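Local atomic coordinates of TetR family transcription regulator (Marinobacter aquaeolei, PDB entry 3PAS), a protein that probably binds DNA at regulatory sequences and controls transcription, as other TetR-family regulators do. Residues 144-148 with 149-153; 27-31 with 32-36. One frame throughout, in Å; residues are numbered along the deposited sequence.

Contact 1: residues 144-148 with 149-153; sequences KPVPF and PLLET
Val146 CG2 is the bump here, pushing in between Leu150 and Leu151 at the start of helix 148-167. Val146 CG2 lies 3.6 Å from Leu151 CD2 and 4.1 Å from Leu150 CB, so one methyl branch fills the notch that the two leucines make. Leu151 is shared: its CD2 goes to the valine, while its CD1 comes up to Phe148 CD1 at 3.9 Å. The Phe148 side chain stands nearly at right angles to that leucine, whose CB sits over one ring face, offset toward the rim. Its CG, anti to the backbone N (chi1 -160°), sets the ring beside Leu151, whose side chain leans back to it. Pro147 lays its CB against Pro149 CD at 3.8 Å, a single contact between the two proline rings. Pro147 is the N-cap residue, and its carbonyl O takes Leu150 N at 2.9 Å, from above the carbonyl plane; Glu152 N then reaches Phe148 O in a straighter bond. Glu152 turns its carboxylate to His161 and Arg165 of the second subunit. The chemistry therefore divides: backbone bonds open the helix, apolar branches pack against its first turn, and the acidic end of Glu152 pairs across the dimer interface.

Contact 2: residues 27-31 with 32-36; sequences SATSV and GKIAK
Thr29 CG2 presses on the side of Ile34, 3.5 Å from Ile34 CG1, tighter than usual van der Waals contact, with Ile34 CD1 close behind. The two side chains cross at about a right angle. Thr29 carries this methyl anti to its own nitrogen (chi1 -57° for OG1), which leaves the hydroxyl on another side, bonded to Gly25 O. Ser30 is the N-cap of helix 31-37. Its OG, tucked between the backbone N and the carbonyl carbon (chi1 66°), accepts from Lys33 N at 3.1 Å with an N-H...O angle of 158°. Ser30 O receives Ile34 N at 3.1 Å, almost in line with the carbonyl, and Lys33 N adds only a weak bond to it. One residue further on, Ala35 N closes on Val31 O at 2.8 Å. Lys33 runs back beside the serine, extended beyond CG, which passes 3.5 Å from Ser30 OG; its NZ ends in the plane of the Ala28 carbonyl, 2.6 Å from Ala28 O. Replacing Ser30 with an alanine would probably leave Lys33 N with just its weak bond to the carbonyl and the helix start less firmly capped. Helix 31-37 is the first helix of the predicted helix-turn-helix. Ile34 faces Ala16 and Thr17 of helix 5-24 and Leu55 of helix 52-76, while Val31 and Ile34 both meet Leu45 of helix 42-48, so the start of helix 31-37 is wedged among all three helices.

Overall arrangement
From the N terminus, the chain runs through helix 5-24 and reaches contact 2 first, where the short loop after that helix turns into helix 31-37 within the predicted DNA-binding region. It then passes through helices 42-48 and 52-76 and on into the C-terminal region, arriving at contact 1 where the loop after helix 128-140 enters helix 148-167. The two follow in series, neither nested nor crossed. Contact 1 and contact 2 lie on opposite sides of the chain's centre, with 38 Å between the centres of the two contacts and about 23 Å between their nearest atoms. Contact 2 ties together helices of the N-terminal region; contact 1 joins helix 148-167 to helix 128-140 and meets the second subunit.

Contact 1: residues 144-148 with 149-153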
# COMPACT_ATOMS: atom_id res chain seq x y z
N LYS B 144 14.75 9.10 -13.68
CA LYS B 144 14.60 10.44 -13.10
C LYS B 144 15.45 10.54 -11.82
O LYS B 144 15.46 9.60 -11.00
CB LYS B 144 13.15 10.66 -12.68
CG LYS B 144 12.13 10.81 -13.82
CD LYS B 144 10.71 10.99 -13.26
CE LYS B 144 9.67 11.28 -14.32
NZ LYS B 144 9.28 10.08 -15.09
N PRO B 145 16.14 11.68 -11.65
CA PRO B 145 17.03 11.86 -10.49
C PRO B 145 16.22 12.28 -9.26
O PRO B 145 16.26 13.42 -8.86
CB PRO B 145 18.02 12.91 -10.96
CG PRO B 145 17.19 13.76 -11.95
CD PRO B 145 16.27 12.75 -12.63
N VAL B 146 15.50 11.32 -8.70
CA VAL B 146 14.63 11.53 -7.59
C VAL B 146 15.05 10.66 -6.44
O VAL B 146 15.71 9.65 -6.62
CB VAL B 146 13.15 11.15 -7.97
CG1 VAL B 146 12.67 12.08 -9.03
CG2 VAL B 146 13.04 9.71 -8.39
N PRO B 147 14.63 11.04 -5.22
CA PRO B 147 14.89 10.25 -4.05
C PRO B 147 14.41 8.83 -4.17
O PRO B 147 13.32 8.55 -4.74
CB PRO B 147 14.11 10.97 -2.94
CG PRO B 147 13.90 12.27 -3.38
CD PRO B 147 13.95 12.30 -4.89
N PHE B 148 15.19 7.90 -3.62
CA PHE B 148 14.86 6.52 -3.74
C PHE B 148 13.48 6.11 -3.27
O PHE B 148 12.89 5.19 -3.84
CB PHE B 148 15.86 5.62 -3.05
CG PHE B 148 15.80 4.20 -3.57
CD1 PHE B 148 16.46 3.86 -4.75
CD2 PHE B 148 15.04 3.23 -2.91
CE1 PHE B 148 16.39 2.59 -5.27
CE2 PHE B 148 14.96 1.94 -3.42
CZ PHE B 148 15.64 1.62 -4.61
N PRO B 149 12.97 6.74 -2.20
CA PRO B 149 11.61 6.33 -1.80
C PRO B 149 10.56 6.48 -2.93
O PRO B 149 9.56 5.71 -2.98
CB PRO B 149 11.32 7.26 -0.64
CG PRO B 149 12.69 7.54 -0.05
CD PRO B 149 13.60 7.63 -1.22
N LEU B 150 10.76 7.44 -3.82
CA LEU B 150 9.87 7.60 -4.98
C LEU B 150 10.06 6.45 -5.99
O LEU B 150 9.09 5.98 -6.61
CB LEU B 150 10.05 8.97 -5.65
CG LEU B 150 9.69 10.23 -4.82
CD1 LEU B 150 9.72 11.51 -5.64
CD2 LEU B 150 8.31 10.04 -4.20
N LEU B 151 11.30 6.00 -6.19
CA LEU B 151 11.57 4.87 -7.05
C LEU B 151 10.91 3.61 -6.50
O LEU B 151 10.30 2.87 -7.26
CB LEU B 151 13.07 4.66 -7.25
CG LEU B 151 13.80 5.80 -8.00
CD1 LEU B 151 15.31 5.36 -8.20
CD2 LEU B 151 13.13 6.20 -9.35
N GLU B 152 11.00 3.40 -5.19
CA GLU B 152 10.34 2.28 -4.50
C GLU B 152 8.84 2.31 -4.73
O GLU B 152 8.20 1.29 -5.08
CB GLU B 152 10.67 2.36 -3.00
CG GLU B 152 10.13 1.27 -2.08
CD GLU B 152 8.68 1.48 -1.63
OE1 GLU B 152 8.31 2.62 -1.24
OE2 GLU B 152 7.93 0.49 -1.59
N THR B 153 8.27 3.50 -4.58
CA THR B 153 6.83 3.72 -4.71
C THR B 153 6.26 3.38 -6.08
O THR B 153 5.16 2.79 -6.15
CB THR B 153 6.48 5.20 -4.34
OG1 THR B 153 6.87 5.40 -2.96
CG2 THR B 153 4.97 5.52 -4.50

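Contact 2: residues 27-31 with 32-36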
# COMPACT_ATOMS: atom_id res chain seq x y z
N SER B 27 2.29 -11.80 17.11
CA SER B 27 1.86 -11.98 18.48
C SER B 27 1.13 -13.26 18.71
O SER B 27 1.32 -13.90 19.73
CB SER B 27 0.96 -10.82 18.89
OG SER B 27 1.72 -9.64 18.84
N ALA B 28 0.29 -13.67 17.77
CA ALA B 28 -0.44 -14.92 17.93
C ALA B 28 0.41 -16.16 17.66
O ALA B 28 0.02 -17.26 18.05
CB ALA B 28 -1.70 -14.95 17.04
N THR B 29 1.54 -16.01 16.99
CA THR B 29 2.36 -17.15 16.58
C THR B 29 3.47 -17.39 17.60
O THR B 29 4.39 -16.59 17.75
CB THR B 29 2.96 -16.87 15.18
OG1 THR B 29 1.89 -16.61 14.25
CG2 THR B 29 3.77 -18.01 14.69
N SER B 30 3.37 -18.52 18.27
CA SER B 30 4.35 -18.96 19.24
C SER B 30 5.28 -20.03 18.63
O SER B 30 5.00 -20.59 17.57
CB SER B 30 3.62 -19.61 20.39
OG SER B 30 2.99 -20.78 19.91
N VAL B 31 6.38 -20.29 19.31
CA VAL B 31 7.30 -21.39 18.95
C VAL B 31 6.53 -22.71 18.81
O VAL B 31 6.75 -23.48 17.85
CB VAL B 31 8.42 -21.51 20.02
CG1 VAL B 31 9.06 -22.94 20.04
CG2 VAL B 31 9.46 -20.44 19.73
N GLY B 32 5.64 -22.95 19.75
CA GLY B 32 4.85 -24.19 19.75
C GLY B 32 3.97 -24.35 18.51
O GLY B 32 3.89 -25.44 17.97
N LYS B 33 3.34 -23.27 18.05
CA LYS B 33 2.48 -23.34 16.86
C LYS B 33 3.27 -23.49 15.56
O LYS B 33 2.87 -24.21 14.65
CB LYS B 33 1.61 -22.11 16.77
CG LYS B 33 0.52 -22.04 17.75
CD LYS B 33 -0.11 -20.64 17.73
CE LYS B 33 -1.17 -20.44 18.82
NZ LYS B 33 -1.78 -19.05 18.75
N ILE B 34 4.41 -22.81 15.50
CA ILE B 34 5.33 -22.96 14.40
C ILE B 34 5.82 -24.42 14.34
O ILE B 34 5.81 -25.04 13.26
CB ILE B 34 6.53 -21.99 14.52
CG1 ILE B 34 6.10 -20.54 14.32
CG2 ILE B 34 7.63 -22.40 13.52
CD1 ILE B 34 7.20 -19.53 14.57
N ALA B 35 6.27 -24.96 15.47
CA ALA B 35 6.74 -26.36 15.51
C ALA B 35 5.61 -27.35 15.01
O ALA B 35 5.83 -28.24 14.14
CB ALA B 35 7.20 -26.73 16.92
N LYS B 36 4.41 -27.14 15.53
CA LYS B 36 3.26 -27.95 15.17
C LYS B 36 2.98 -27.85 13.65
O LYS B 36 2.82 -28.86 12.96
CB LYS B 36 2.06 -27.53 16.00
CG LYS B 36 0.93 -28.53 16.02
CD LYS B 36 -0.24 -28.08 16.92
CE LYS B 36 0.07 -28.29 18.42
NZ LYS B 36 -1.18 -28.50 19.22